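Local coordinates for LEOA (Escherichia coli, PDB 4AUR), which is a bacterial dynamin-like protein that probably binds and hydrolyses GTP through its P-loop GTPase domain, which is joined to a long helical domain, at residues Arg55-Gly60 against Arg133-Ala138. Numbering follows the deposited sequence.
Sequences RIALLG and RYISEA
The CD2-CE2 side of the Tyr134 ring lies over one face of the Arg55 guanidinium: CD2 of Tyr134 sits 3.3 Å above the plane of that group, over its centre. The two planes are 25° apart while the side chains cross at about a right angle, and NH2 of Arg55 comes to 3.3 Å from CE2 of Tyr134. At the edge, near the guanidinium plane, is the carbonyl O of Arg133, 4.4 Å from NH1 of Arg55 and too far to bond. NH1 of Arg55 gives a weak, bent hydrogen bond to O of Tyr134 (3.1 Å, 135° at the hydrogen), so this tyrosine meets the arginine with both its ring and its backbone. O of Glu137 also lies 3.3 Å from NH1 of Arg55, approaching obliquely. Arg55 thus meets the end of helix 129-136, where carbonyl groups would probably favour a positive charge. CG anti to the backbone N (chi1 179°) and a bend at chi3 bring the guanidinium of Arg55 to the Tyr134 ring, while its CD packs on CB of Ala138 at 3.7 Å. Further along the strand, CB of Ala57 touches CG1 of Ile135, an apolar contact at 4.1 Å. NE of Arg55 forms a salt bridge with Glu105. Strand 54-60, which leads into a probable Walker A loop, runs parallel between strands 104-108 and 140-146; helix 129-136 packs over one face of this sheet, and Ala138 passes the chain on into strand 140-146.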
ATOM      1  N   ARG A  55      29.757 -19.229 -23.925  1.00 25.96           N
ATOM      2  CA  ARG A  55      29.711 -20.595 -24.410  1.00 26.24           C
ATOM      3  C   ARG A  55      28.673 -20.723 -25.504  1.00 27.85           C
ATOM      4  O   ARG A  55      27.528 -20.323 -25.329  1.00 27.18           O
ATOM      5  CB  ARG A  55      29.363 -21.559 -23.286  1.00 25.94           C
ATOM      6  CG  ARG A  55      29.291 -22.997 -23.748  1.00 25.65           C
ATOM      7  CD  ARG A  55      28.784 -23.904 -22.655  1.00 24.79           C
ATOM      8  NE  ARG A  55      29.804 -24.104 -21.651  1.00 25.27           N
ATOM      9  CZ  ARG A  55      29.587 -24.634 -20.459  1.00 25.70           C
ATOM     10  NH1 ARG A  55      28.370 -25.028 -20.107  1.00 26.35           N
ATOM     11  NH2 ARG A  55      30.601 -24.763 -19.610  1.00 25.59           N
ATOM     12  N   ILE A  56      29.089 -21.299 -26.628  1.00 30.17           N
ATOM     13  CA  ILE A  56      28.213 -21.509 -27.770  1.00 31.24           C
ATOM     14  C   ILE A  56      28.161 -22.998 -28.046  1.00 30.75           C
ATOM     15  O   ILE A  56      29.197 -23.656 -28.130  1.00 32.58           O
ATOM     16  CB  ILE A  56      28.742 -20.811 -29.032  1.00 31.95           C
ATOM     17  CG1 ILE A  56      29.220 -19.415 -28.709  1.00 33.53           C
ATOM     18  CG2 ILE A  56      27.665 -20.707 -30.096  1.00 34.10           C
ATOM     19  CD1 ILE A  56      30.712 -19.351 -28.450  1.00 35.54           C
ATOM     20  N   ALA A  57      26.966 -23.540 -28.180  1.00 30.52           N
ATOM     21  CA  ALA A  57      26.838 -24.903 -28.641  1.00 30.60           C
ATOM     22  C   ALA A  57      26.653 -24.840 -30.135  1.00 31.93           C
ATOM     23  O   ALA A  57      25.695 -24.239 -30.648  1.00 32.15           O
ATOM     24  CB  ALA A  57      25.669 -25.587 -27.984  1.00 31.25           C
ATOM     25  N   LEU A  58      27.601 -25.433 -30.839  1.00 32.48           N
ATOM     26  CA  LEU A  58      27.562 -25.465 -32.277  1.00 32.55           C
ATOM     27  C   LEU A  58      27.013 -26.799 -32.734  1.00 30.62           C
ATOM     28  O   LEU A  58      27.707 -27.810 -32.714  1.00 27.34           O
ATOM     29  CB  LEU A  58      28.958 -25.256 -32.831  1.00 34.48           C
ATOM     30  CG  LEU A  58      28.942 -24.873 -34.301  1.00 34.88           C
ATOM     31  CD1 LEU A  58      28.243 -23.540 -34.496  1.00 34.49           C
ATOM     32  CD2 LEU A  58      30.354 -24.852 -34.854  1.00 37.51           C
ATOM     33  N   LEU A  59      25.757 -26.770 -33.158  1.00 31.26           N
ATOM     34  CA  LEU A  59      25.013 -27.977 -33.539  1.00 32.57           C
ATOM     35  C   LEU A  59      24.721 -28.031 -35.034  1.00 33.60           C
ATOM     36  O   LEU A  59      24.462 -27.000 -35.660  1.00 33.77           O
ATOM     37  CB  LEU A  59      23.684 -28.026 -32.785  1.00 30.41           C
ATOM     38  CG  LEU A  59      23.833 -28.021 -31.281  1.00 28.72           C
ATOM     39  CD1 LEU A  59      22.458 -28.181 -30.676  1.00 29.31           C
ATOM     40  CD2 LEU A  59      24.751 -29.150 -30.864  1.00 28.29           C
ATOM     41  N   GLY A  60      24.753 -29.242 -35.585  1.00 34.23           N
ATOM     42  CA  GLY A  60      24.480 -29.454 -36.994  1.00 36.66           C
ATOM     43  C   GLY A  60      25.440 -30.438 -37.640  1.00 38.33           C
ATOM     44  O   GLY A  60      26.473 -30.793 -37.081  1.00 38.79           O
ATOM     45  N   ARG A 133      23.908 -30.995 -19.308  1.00 29.19           N
ATOM     46  CA  ARG A 133      24.289 -29.822 -18.508  1.00 27.87           C
ATOM     47  C   ARG A 133      25.117 -28.803 -19.315  1.00 27.47           C
ATOM     48  O   ARG A 133      24.924 -27.610 -19.190  1.00 27.06           O
ATOM     49  CB  ARG A 133      25.050 -30.265 -17.283  1.00 28.59           C
ATOM     50  CG  ARG A 133      25.273 -29.213 -16.195  1.00 30.44           C
ATOM     51  CD  ARG A 133      26.124 -29.753 -15.050  1.00 30.52           C
ATOM     52  NE  ARG A 133      25.970 -31.211 -14.958  1.00 33.31           N
ATOM     53  CZ  ARG A 133      26.945 -32.078 -14.706  1.00 34.01           C
ATOM     54  NH1 ARG A 133      28.183 -31.671 -14.459  1.00 35.34           N
ATOM     55  NH2 ARG A 133      26.672 -33.373 -14.687  1.00 36.78           N
ATOM     56  N   TYR A 134      26.030 -29.259 -20.149  1.00 26.15           N
ATOM     57  CA  TYR A 134      26.899 -28.323 -20.836  1.00 27.42           C
ATOM     58  C   TYR A 134      26.127 -27.554 -21.884  1.00 27.55           C
ATOM     59  O   TYR A 134      26.368 -26.374 -22.083  1.00 28.86           O
ATOM     60  CB  TYR A 134      28.131 -29.027 -21.451  1.00 29.51           C
ATOM     61  CG  TYR A 134      29.368 -28.924 -20.584  1.00 29.01           C
ATOM     62  CD1 TYR A 134      29.544 -29.744 -19.488  1.00 29.27           C
ATOM     63  CD2 TYR A 134      30.353 -27.978 -20.854  1.00 30.41           C
ATOM     64  CE1 TYR A 134      30.663 -29.633 -18.693  1.00 30.50           C
ATOM     65  CE2 TYR A 134      31.476 -27.863 -20.061  1.00 29.99           C
ATOM     66  CZ  TYR A 134      31.625 -28.691 -18.988  1.00 30.79           C
ATOM     67  OH  TYR A 134      32.749 -28.580 -18.204  1.00 35.63           O
ATOM     68  N   ILE A 135      25.175 -28.198 -22.543  1.00 29.02           N
ATOM     69  CA  ILE A 135      24.354 -27.491 -23.520  1.00 27.64           C
ATOM     70  C   ILE A 135      23.237 -26.665 -22.871  1.00 27.35           C
ATOM     71  O   ILE A 135      22.947 -25.561 -23.334  1.00 26.80           O
ATOM     72  CB  ILE A 135      23.854 -28.434 -24.608  1.00 28.39           C
ATOM     73  CG1 ILE A 135      25.047 -28.800 -25.491  1.00 30.70           C
ATOM     74  CG2 ILE A 135      22.829 -27.747 -25.490  1.00 28.69           C
ATOM     75  CD1 ILE A 135      24.868 -30.078 -26.277  1.00 32.28           C
ATOM     76  N   SER A 136      22.624 -27.165 -21.804  1.00 26.01           N
ATOM     77  CA  SER A 136      21.711 -26.328 -21.045  1.00 26.21           C
ATOM     78  C   SER A 136      22.395 -25.014 -20.682  1.00 26.42           C
ATOM     79  O   SER A 136      21.873 -23.935 -20.977  1.00 25.90           O
ATOM     80  CB  SER A 136      21.249 -27.017 -19.767  1.00 26.22           C
ATOM     81  OG  SER A 136      20.164 -27.870 -20.033  1.00 27.59           O
ATOM     82  N   GLU A 137      23.572 -25.120 -20.054  1.00 26.91           N
ATOM     83  CA  GLU A 137      24.324 -23.951 -19.524  1.00 27.50           C
ATOM     84  C   GLU A 137      25.168 -23.222 -20.584  1.00 25.28           C
ATOM     85  O   GLU A 137      26.175 -22.634 -20.259  1.00 27.36           O
ATOM     86  CB  GLU A 137      25.207 -24.362 -18.303  1.00 28.02           C
ATOM     87  CG  GLU A 137      24.404 -24.620 -17.025  1.00 29.73           C
ATOM     88  CD  GLU A 137      25.148 -25.400 -15.928  1.00 30.22           C
ATOM     89  OE1 GLU A 137      26.394 -25.517 -16.011  1.00 30.67           O
ATOM     90  OE2 GLU A 137      24.466 -25.888 -14.970  1.00 25.64           O
ATOM     91  N   ALA A 138      24.764 -23.282 -21.840  1.00 24.04           N
ATOM     92  CA  ALA A 138      25.337 -22.454 -22.869  1.00 23.94           C
ATOM     93  C   ALA A 138      24.454 -21.235 -23.110  1.00 25.38           C
ATOM     94  O   ALA A 138      23.242 -21.271 -22.904  1.00 25.08           O
ATOM     95  CB  ALA A 138      25.483 -23.238 -24.144  1.00 24.22           C
TER